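Local coordinates for Arf-GAP (Mus musculus, PDB 5C79), which probably stimulates GTP hydrolysis by the small GTPase ARF1 in a phosphatidylinositol 4,5-bisphosphate-dependent way, and binds that lipid through its PH domain, at residues K42-K47 and W56-C61; L68-A73 and A80-L85. One frame throughout, in Å; residues are numbered along the deposited sequence.

Contact 1: residues K42-K47 and W56-C61; sequences KGFLLK and WQRRKC. With PBU ((2R)-3-{[(R)-hydroxy{[(1R,2R,3S,4R,5R,6S)-2,3,6-trihydroxy-4,5-bis(phosphonooxy)cyclohexyl]oxy}phosphoryl]oxy}propane-1 ,2-diyl dibutanoate), chain C.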
loop_
_atom_site.group_PDB
_atom_site.type_symbol
_atom_site.label_atom_id
_atom_site.label_comp_id
_atom_site.label_asym_id
_atom_site.label_seq_id
_atom_site.Cartn_x
_atom_site.Cartn_y
_atom_site.Cartn_z
ATOM N N LYS A 42 0.919 8.309 -6.432
ATOM C CA LYS A 42 -0.535 8.493 -6.398
ATOM C C LYS A 42 -1.108 7.451 -7.318
ATOM O O LYS A 42 -0.674 7.324 -8.471
ATOM C CB LYS A 42 -0.915 9.880 -6.918
ATOM C CG LYS A 42 -0.356 11.020 -6.077
ATOM C CD LYS A 42 -0.772 12.372 -6.634
ATOM C CE LYS A 42 -0.105 13.509 -5.883
ATOM N NZ LYS A 42 -0.517 14.814 -6.467
ATOM N N GLY A 43 -2.090 6.711 -6.846
ATOM C CA GLY A 43 -2.719 5.741 -7.711
ATOM C C GLY A 43 -3.912 5.061 -7.079
ATOM O O GLY A 43 -4.634 5.646 -6.272
ATOM N N PHE A 44 -4.083 3.818 -7.464
ATOM C CA PHE A 44 -5.145 2.959 -6.956
ATOM C C PHE A 44 -4.574 1.605 -6.594
ATOM O O PHE A 44 -3.606 1.127 -7.174
ATOM C CB PHE A 44 -6.214 2.802 -8.027
ATOM C CG PHE A 44 -6.897 4.088 -8.385
ATOM C CD1 PHE A 44 -6.402 4.911 -9.399
ATOM C CD2 PHE A 44 -8.016 4.476 -7.708
ATOM C CE1 PHE A 44 -7.043 6.107 -9.712
ATOM C CE2 PHE A 44 -8.663 5.663 -8.013
ATOM C CZ PHE A 44 -8.162 6.479 -9.011
ATOM N N LEU A 45 -5.180 0.993 -5.588
ATOM C CA LEU A 45 -4.932 -0.396 -5.227
ATOM C C LEU A 45 -6.288 -1.088 -5.034
ATOM O O LEU A 45 -7.253 -0.444 -4.635
ATOM C CB LEU A 45 -4.135 -0.497 -3.932
ATOM C CG LEU A 45 -2.631 -0.229 -4.090
ATOM C CD1 LEU A 45 -2.011 -0.102 -2.710
ATOM C CD2 LEU A 45 -1.934 -1.293 -4.894
ATOM N N LEU A 46 -6.363 -2.369 -5.371
ATOM C CA LEU A 46 -7.499 -3.207 -4.962
ATOM C C LEU A 46 -7.266 -3.567 -3.485
ATOM O O LEU A 46 -6.191 -4.006 -3.143
ATOM C CB LEU A 46 -7.589 -4.466 -5.826
ATOM C CG LEU A 46 -7.837 -4.242 -7.303
ATOM C CD1 LEU A 46 -7.719 -5.547 -8.061
ATOM C CD2 LEU A 46 -9.227 -3.643 -7.481
ATOM N N LYS A 47 -8.281 -3.365 -2.648
ATOM C CA LYS A 47 -8.233 -3.725 -1.220
ATOM C C LYS A 47 -9.305 -4.759 -0.974
ATOM O O LYS A 47 -10.460 -4.518 -1.281
ATOM C CB LYS A 47 -8.441 -2.516 -0.346
ATOM C CG LYS A 47 -8.627 -2.922 1.139
ATOM C CD LYS A 47 -8.817 -1.816 2.126
ATOM C CE LYS A 47 -10.096 -1.038 1.966
ATOM N NZ LYS A 47 -11.364 -1.611 2.476
ATOM N N TRP A 56 -12.445 -7.916 -4.036
ATOM C CA TRP A 56 -11.478 -6.853 -4.263
ATOM C C TRP A 56 -12.227 -5.554 -4.577
ATOM O O TRP A 56 -13.165 -5.567 -5.403
ATOM C CB TRP A 56 -10.589 -7.187 -5.441
ATOM C CG TRP A 56 -9.637 -8.301 -5.198
ATOM C CD1 TRP A 56 -9.664 -9.557 -5.749
ATOM C CD2 TRP A 56 -8.504 -8.279 -4.319
ATOM N NE1 TRP A 56 -8.612 -10.312 -5.258
ATOM C CE2 TRP A 56 -7.868 -9.540 -4.405
ATOM C CE3 TRP A 56 -7.946 -7.302 -3.512
ATOM C CZ2 TRP A 56 -6.700 -9.838 -3.684
ATOM C CZ3 TRP A 56 -6.822 -7.592 -2.778
ATOM C CH2 TRP A 56 -6.211 -8.860 -2.840
ATOM N N GLN A 57 -11.837 -4.479 -3.923
ATOM C CA GLN A 57 -12.468 -3.179 -4.095
ATOM C C GLN A 57 -11.418 -2.131 -4.359
ATOM O O GLN A 57 -10.458 -1.964 -3.582
ATOM C CB GLN A 57 -13.322 -2.784 -2.880
ATOM C CG GLN A 57 -14.397 -3.821 -2.590
ATOM C CD GLN A 57 -15.268 -3.486 -1.409
ATOM O OE1 GLN A 57 -14.797 -3.282 -0.307
ATOM N NE2 GLN A 57 -16.575 -3.477 -1.637
ATOM N N ARG A 58 -11.597 -1.394 -5.451
ATOM C CA ARG A 58 -10.603 -0.393 -5.843
ATOM C C ARG A 58 -10.650 0.835 -4.939
ATOM O O ARG A 58 -11.711 1.438 -4.709
ATOM C CB ARG A 58 -10.788 0.018 -7.314
ATOM C CG ARG A 58 -9.643 0.888 -7.788
ATOM C CD ARG A 58 -9.461 0.875 -9.276
ATOM N NE ARG A 58 -10.584 1.560 -9.877
ATOM C CZ ARG A 58 -10.899 1.478 -11.169
ATOM N NH1 ARG A 58 -10.195 0.703 -12.022
ATOM N NH2 ARG A 58 -11.949 2.152 -11.609
ATOM N N ARG A 59 -9.496 1.234 -4.449
ATOM C CA ARG A 59 -9.370 2.414 -3.602
ATOM C C ARG A 59 -8.259 3.347 -4.053
ATOM O O ARG A 59 -7.193 2.922 -4.509
ATOM C CB ARG A 59 -9.106 1.987 -2.159
ATOM C CG ARG A 59 -10.213 1.153 -1.561
ATOM C CD ARG A 59 -11.457 1.992 -1.363
ATOM N NE ARG A 59 -12.558 1.227 -0.758
ATOM C CZ ARG A 59 -13.628 0.730 -1.398
ATOM N NH1 ARG A 59 -13.801 0.835 -2.708
ATOM N NH2 ARG A 59 -14.565 0.086 -0.690
ATOM N N LYS A 60 -8.521 4.639 -3.952
ATOM C CA LYS A 60 -7.511 5.650 -4.225
ATOM C C LYS A 60 -6.489 5.591 -3.086
ATOM O O LYS A 60 -6.870 5.642 -1.931
ATOM C CB LYS A 60 -8.152 7.041 -4.236
ATOM C CG LYS A 60 -7.217 8.137 -4.694
ATOM C CD LYS A 60 -7.764 9.542 -4.431
ATOM C CE LYS A 60 -6.661 10.470 -3.930
ATOM N NZ LYS A 60 -7.217 11.784 -3.502
ATOM N N CYS A 61 -5.212 5.465 -3.432
ATOM C CA CYS A 61 -4.111 5.355 -2.469
ATOM C C CYS A 61 -3.002 6.308 -2.859
ATOM O O CYS A 61 -2.745 6.511 -4.033
ATOM C CB CYS A 61 -3.561 3.927 -2.463
ATOM S SG CYS A 61 -4.708 2.750 -1.763
HETATM P P1 PBU C . -19.459 -2.756 1.050
HETATM P P4 PBU C . -12.859 -2.758 5.515
HETATM P P5 PBU C . -13.915 1.329 3.028
HETATM C "C3'" PBU C . -21.612 -4.195 1.315
HETATM C "C2'" PBU C . -22.101 -4.700 2.652
HETATM O "O2'" PBU C . -21.906 -6.124 2.726
HETATM C "C1'" PBU C . -23.538 -4.199 2.862
HETATM O "O1'" PBU C . -23.659 -3.802 4.220
HETATM C C1 PBU C . -17.183 -2.479 2.479
HETATM O O1 PBU C . -18.606 -2.363 2.384
HETATM C C2 PBU C . -16.748 -3.741 3.261
HETATM O O2 PBU C . -17.234 -3.853 4.601
HETATM C C3 PBU C . -15.261 -3.751 3.415
HETATM O O3 PBU C . -14.860 -4.895 4.216
HETATM C C4 PBU C . -14.856 -2.389 3.994
HETATM O O4 PBU C . -13.490 -2.446 4.108
HETATM C C5 PBU C . -15.141 -1.165 3.165
HETATM O O5 PBU C . -14.691 0.094 3.740
HETATM C C6 PBU C . -16.636 -1.153 3.046
HETATM O O6 PBU C . -16.884 -0.066 2.200
HETATM C C7 PBU C . -22.748 -6.965 1.866
HETATM O O7 PBU C . -22.507 -7.086 0.676
HETATM C C8 PBU C . -23.888 -7.737 2.489
HETATM C C9 PBU C . -23.329 -9.057 2.992
HETATM C C10 PBU C . -22.128 -8.776 3.867
HETATM C C11 PBU C . -24.004 -2.459 4.649
HETATM O O11 PBU C . -23.751 -1.488 3.956
HETATM C C12 PBU C . -24.691 -2.307 5.979
HETATM C C13 PBU C . -25.937 -3.184 5.963
HETATM C C14 PBU C . -25.624 -4.611 6.355
HETATM O O41 PBU C . -12.853 -4.243 5.858
HETATM O O42 PBU C . -13.588 -1.760 6.398
HETATM O O43 PBU C . -11.420 -2.462 5.198
HETATM O O51 PBU C . -13.272 1.927 4.268
HETATM O O52 PBU C . -12.902 0.581 2.168
HETATM O O53 PBU C . -14.691 2.259 2.195
HETATM O OP1 PBU C . -20.929 -2.981 1.590
HETATM O OP2 PBU C . -18.836 -3.998 0.436
HETATM O OP3 PBU C . -19.703 -1.547 0.186
HETATM O O HOH W 1 -12.248 -3.336 0.568
#

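Contact 2: residues L68-A73 and A80-L85; sequences LTISHA and AKLNLL. With PBU ((2R)-3-{[(R)-hydroxy{[(1R,2R,3S,4R,5R,6S)-2,3,6-trihydroxy-4,5-bis(phosphonooxy)cyclohexyl]oxy}phosphoryl]oxy}propane-1 ,2-diyl dibutanoate), chain C.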
loop_
_atom_site.group_PDB
_atom_site.type_symbol
_atom_site.label_atom_id
_atom_site.label_comp_id
_atom_site.label_asym_id
_atom_site.label_seq_id
_atom_site.Cartn_x
_atom_site.Cartn_y
_atom_site.Cartn_z
ATOM N N LEU A 68 1.068 6.136 4.023
ATOM C CA LEU A 68 0.161 5.586 3.007
ATOM C C LEU A 68 -1.238 6.068 3.395
ATOM O O LEU A 68 -1.730 5.743 4.483
ATOM C CB LEU A 68 0.173 4.051 2.963
ATOM C CG LEU A 68 -0.845 3.415 2.012
ATOM C CD1 LEU A 68 -0.648 3.855 0.552
ATOM C CD2 LEU A 68 -0.831 1.909 2.156
ATOM N N THR A 69 -1.868 6.806 2.486
ATOM C CA THR A 69 -3.227 7.308 2.700
ATOM C C THR A 69 -4.129 6.437 1.845
ATOM O O THR A 69 -3.903 6.315 0.621
ATOM C CB THR A 69 -3.318 8.817 2.364
ATOM O OG1 THR A 69 -2.554 9.553 3.337
ATOM C CG2 THR A 69 -4.726 9.339 2.444
ATOM N N ILE A 70 -5.122 5.803 2.484
ATOM C CA ILE A 70 -6.041 4.907 1.791
ATOM C C ILE A 70 -7.437 5.537 1.860
ATOM O O ILE A 70 -8.004 5.689 2.947
ATOM C CB ILE A 70 -6.122 3.504 2.425
ATOM C CG1 ILE A 70 -4.745 2.890 2.571
ATOM C CG2 ILE A 70 -6.983 2.600 1.574
ATOM C CD1 ILE A 70 -4.690 1.755 3.574
ATOM N N SER A 71 -7.970 5.873 0.696
ATOM C CA SER A 71 -9.272 6.528 0.623
ATOM C C SER A 71 -10.354 5.531 0.895
ATOM O O SER A 71 -10.219 4.333 0.695
ATOM C CB SER A 71 -9.479 7.230 -0.714
ATOM O OG SER A 71 -8.487 8.235 -0.890
ATOM N N HIS A 72 -11.447 6.029 1.453
ATOM C CA HIS A 72 -12.640 5.213 1.599
ATOM C C HIS A 72 -13.443 5.269 0.291
ATOM O O HIS A 72 -13.124 6.023 -0.628
ATOM C CB HIS A 72 -13.477 5.710 2.776
ATOM C CG HIS A 72 -12.728 5.760 4.056
ATOM N ND1 HIS A 72 -12.492 4.650 4.831
ATOM C CD2 HIS A 72 -12.151 6.797 4.699
ATOM C CE1 HIS A 72 -11.801 5.001 5.906
ATOM N NE2 HIS A 72 -11.585 6.297 5.847
ATOM N N ALA A 73 -14.464 4.447 0.222
ATOM C CA ALA A 73 -15.362 4.417 -0.954
ATOM C C ALA A 73 -16.086 5.766 -1.126
ATOM O O ALA A 73 -16.196 6.320 -2.228
ATOM C CB ALA A 73 -16.371 3.290 -0.790
ATOM N N ALA A 80 -7.877 6.820 5.715
ATOM C CA ALA A 80 -7.019 6.142 6.655
ATOM C C ALA A 80 -5.571 6.527 6.352
ATOM O O ALA A 80 -5.184 6.630 5.177
ATOM C CB ALA A 80 -7.190 4.634 6.551
ATOM N N LYS A 81 -4.818 6.769 7.414
ATOM C CA LYS A 81 -3.394 7.094 7.303
ATOM C C LYS A 81 -2.573 6.027 8.011
ATOM O O LYS A 81 -2.744 5.803 9.201
ATOM C CB LYS A 81 -3.116 8.492 7.871
ATOM C CG LYS A 81 -3.816 9.556 7.050
ATOM C CD LYS A 81 -3.379 10.974 7.367
ATOM C CE LYS A 81 -3.922 11.966 6.345
ATOM N NZ LYS A 81 -3.264 11.903 4.997
ATOM N N LEU A 82 -1.667 5.394 7.263
ATOM C CA LEU A 82 -0.803 4.359 7.785
ATOM C C LEU A 82 0.619 4.909 7.826
ATOM O O LEU A 82 1.153 5.372 6.825
ATOM C CB LEU A 82 -0.881 3.094 6.954
ATOM C CG LEU A 82 -2.228 2.368 6.951
ATOM C CD1 LEU A 82 -2.050 1.088 6.167
ATOM C CD2 LEU A 82 -2.735 2.069 8.358
ATOM N N ASN A 83 1.199 4.871 9.009
ATOM C CA ASN A 83 2.601 5.268 9.225
ATOM C C ASN A 83 3.483 4.105 8.779
ATOM O O ASN A 83 3.490 3.018 9.385
ATOM C CB ASN A 83 2.827 5.608 10.711
ATOM C CG ASN A 83 4.306 5.693 11.100
ATOM O OD1 ASN A 83 5.185 5.804 10.254
ATOM N ND2 ASN A 83 4.579 5.570 12.423
ATOM N N LEU A 84 4.209 4.304 7.690
ATOM C CA LEU A 84 4.973 3.180 7.104
ATOM C C LEU A 84 6.157 2.704 7.952
ATOM O O LEU A 84 6.595 1.567 7.809
ATOM C CB LEU A 84 5.413 3.491 5.683
ATOM C CG LEU A 84 4.259 3.678 4.663
ATOM C CD1 LEU A 84 4.796 4.167 3.340
ATOM C CD2 LEU A 84 3.484 2.387 4.488
ATOM N N LEU A 85 6.583 3.501 8.913
ATOM C CA LEU A 85 7.579 2.976 9.899
ATOM C C LEU A 85 7.138 1.781 10.705
ATOM O O LEU A 85 7.957 0.990 11.158
ATOM C CB LEU A 85 8.021 4.096 10.848
ATOM C CG LEU A 85 9.058 5.058 10.303
ATOM C CD1 LEU A 85 9.190 6.242 11.237
ATOM C CD2 LEU A 85 10.403 4.351 10.136
HETATM P P1 PBU C . -19.459 -2.756 1.050
HETATM P P4 PBU C . -12.859 -2.758 5.515
HETATM P P5 PBU C . -13.915 1.329 3.028
HETATM C "C3'" PBU C . -21.612 -4.195 1.315
HETATM C "C2'" PBU C . -22.101 -4.700 2.652
HETATM O "O2'" PBU C . -21.906 -6.124 2.726
HETATM C "C1'" PBU C . -23.538 -4.199 2.862
HETATM O "O1'" PBU C . -23.659 -3.802 4.220
HETATM C C1 PBU C . -17.183 -2.479 2.479
HETATM O O1 PBU C . -18.606 -2.363 2.384
HETATM C C2 PBU C . -16.748 -3.741 3.261
HETATM O O2 PBU C . -17.234 -3.853 4.601
HETATM C C3 PBU C . -15.261 -3.751 3.415
HETATM O O3 PBU C . -14.860 -4.895 4.216
HETATM C C4 PBU C . -14.856 -2.389 3.994
HETATM O O4 PBU C . -13.490 -2.446 4.108
HETATM C C5 PBU C . -15.141 -1.165 3.165
HETATM O O5 PBU C . -14.691 0.094 3.740
HETATM C C6 PBU C . -16.636 -1.153 3.046
HETATM O O6 PBU C . -16.884 -0.066 2.200
HETATM C C7 PBU C . -22.748 -6.965 1.866
HETATM O O7 PBU C . -22.507 -7.086 0.676
HETATM C C8 PBU C . -23.888 -7.737 2.489
HETATM C C9 PBU C . -23.329 -9.057 2.992
HETATM C C10 PBU C . -22.128 -8.776 3.867
HETATM C C11 PBU C . -24.004 -2.459 4.649
HETATM O O11 PBU C . -23.751 -1.488 3.956
HETATM C C12 PBU C . -24.691 -2.307 5.979
HETATM C C13 PBU C . -25.937 -3.184 5.963
HETATM C C14 PBU C . -25.624 -4.611 6.355
HETATM O O41 PBU C . -12.853 -4.243 5.858
HETATM O O42 PBU C . -13.588 -1.760 6.398
HETATM O O43 PBU C . -11.420 -2.462 5.198
HETATM O O51 PBU C . -13.272 1.927 4.268
HETATM O O52 PBU C . -12.902 0.581 2.168
HETATM O O53 PBU C . -14.691 2.259 2.195
HETATM O OP1 PBU C . -20.929 -2.981 1.590
HETATM O OP2 PBU C . -18.836 -3.998 0.436
HETATM O OP3 PBU C . -19.703 -1.547 0.186
#

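Contact 1: residues K42-K47 and W56-C61
Residues 42-47 and 56-61 run antiparallel, their axes 4.2 Å apart at 151°, with Gly43-Cys61, Leu45-Arg59 and Lys47-Gln57 as hydrogen-bonded pairs. They form the first beta hairpin of the PH domain, one end of which grips the phosphoinositide. Lys47 and Arg59 leave the same face and converge on O52 of PBU: Lys47 NZ lies 2.7 Å from O52, and Arg59 NE meets it at 3.0 Å with an N-H...O angle of 165°, at the guanidinium edge and in its plane. Lys47, bent near its end, curls NZ round to bond O43 of the neighbouring phosphate too. Arg59 NH1 donates to Arg58 O and Gln57 CB lies over one face toward its rim; both restrain the group's rotation. Replacing Arg59 by alanine is likely to strip O52 of its NE partner, with less positive charge to balance the phosphate. Gln57 NE2 donates to PBU OP2 at 3.1 Å. Phe44, Leu46 and Arg58, on the other face, line a second PBU pocket with Trp56; Arg58 CG packs on Phe44 CB at 3.9 Å, Leu46 CB on Trp56 CE3. One water accepts a hydrogen bond from Lys47 NZ and donates to Lys47 O and Gln57 OE1, its oxygen 2.7 Å from OE1.

Contact 2: residues L68-A73 and A80-L85
His72 lies past the last paired residue of its strand, yet its ring spans from the second strand's start to the lipid: NE2 sits 3.7 Å from Ala80 N, a contact without a hydrogen bond, while ND1 donates to O51 of PBU at 2.9 Å. That bond is nearly straight (176°) and lies in the ring plane. Chi1 of -56° swings the ring toward the lipid and chi2 of -79° turns ND1 to the phosphate; Ala73 N donates to O53 of the same phosphate. NE2 makes a weak bond to Gln78 O, which may help to hold the ring's rotation. The two segments form an antiparallel hairpin of the PH domain, with Leu68-Leu82 and Ile70-Ala80 as hydrogen-bonded pairs. On one face Thr69 and Lys81 run alongside each other, and Lys81, bent at its end, brings NZ to within 3.0 Å of Thr69 OG1 as donor. On the other, Ile70 CD1 meets Leu82 CD1 at 3.8 Å. Beyond the strand, Leu84 CD2 reaches Leu68 CB at 4.0 Å. Ile70, Ala80 and Leu82 pack on Tyr108 of strand 106-111, Leu68 on Val63 of strand 56-64, and Leu84 on Leu125 of helix 115-135.

Contact 1 and contact 2 are successive antiparallel hairpins of one PH-domain sheet, in series along the chain, with centres about 11 Å apart. Strands 56-64 and 67-70 are neighbours, so the four strands lie in the order 41-48, 56-64, 67-70, 80-83, the last at an edge of the sheet. The seam between the contacts includes Ser71 N, probably hydrogen-bonded to Lys60 O at 2.9 Å, and Arg59 packing on Ser71 and Ala73. Both hairpins send residues to PBU: contact 1 supplies Lys47, Gln57 and Arg59, contact 2 His72 and Ala73, and Arg53 bonds it as well. The lipid headgroup is thus held mainly from these two adjacent hairpins, with Arg106 of strand 106-111 adding a bond.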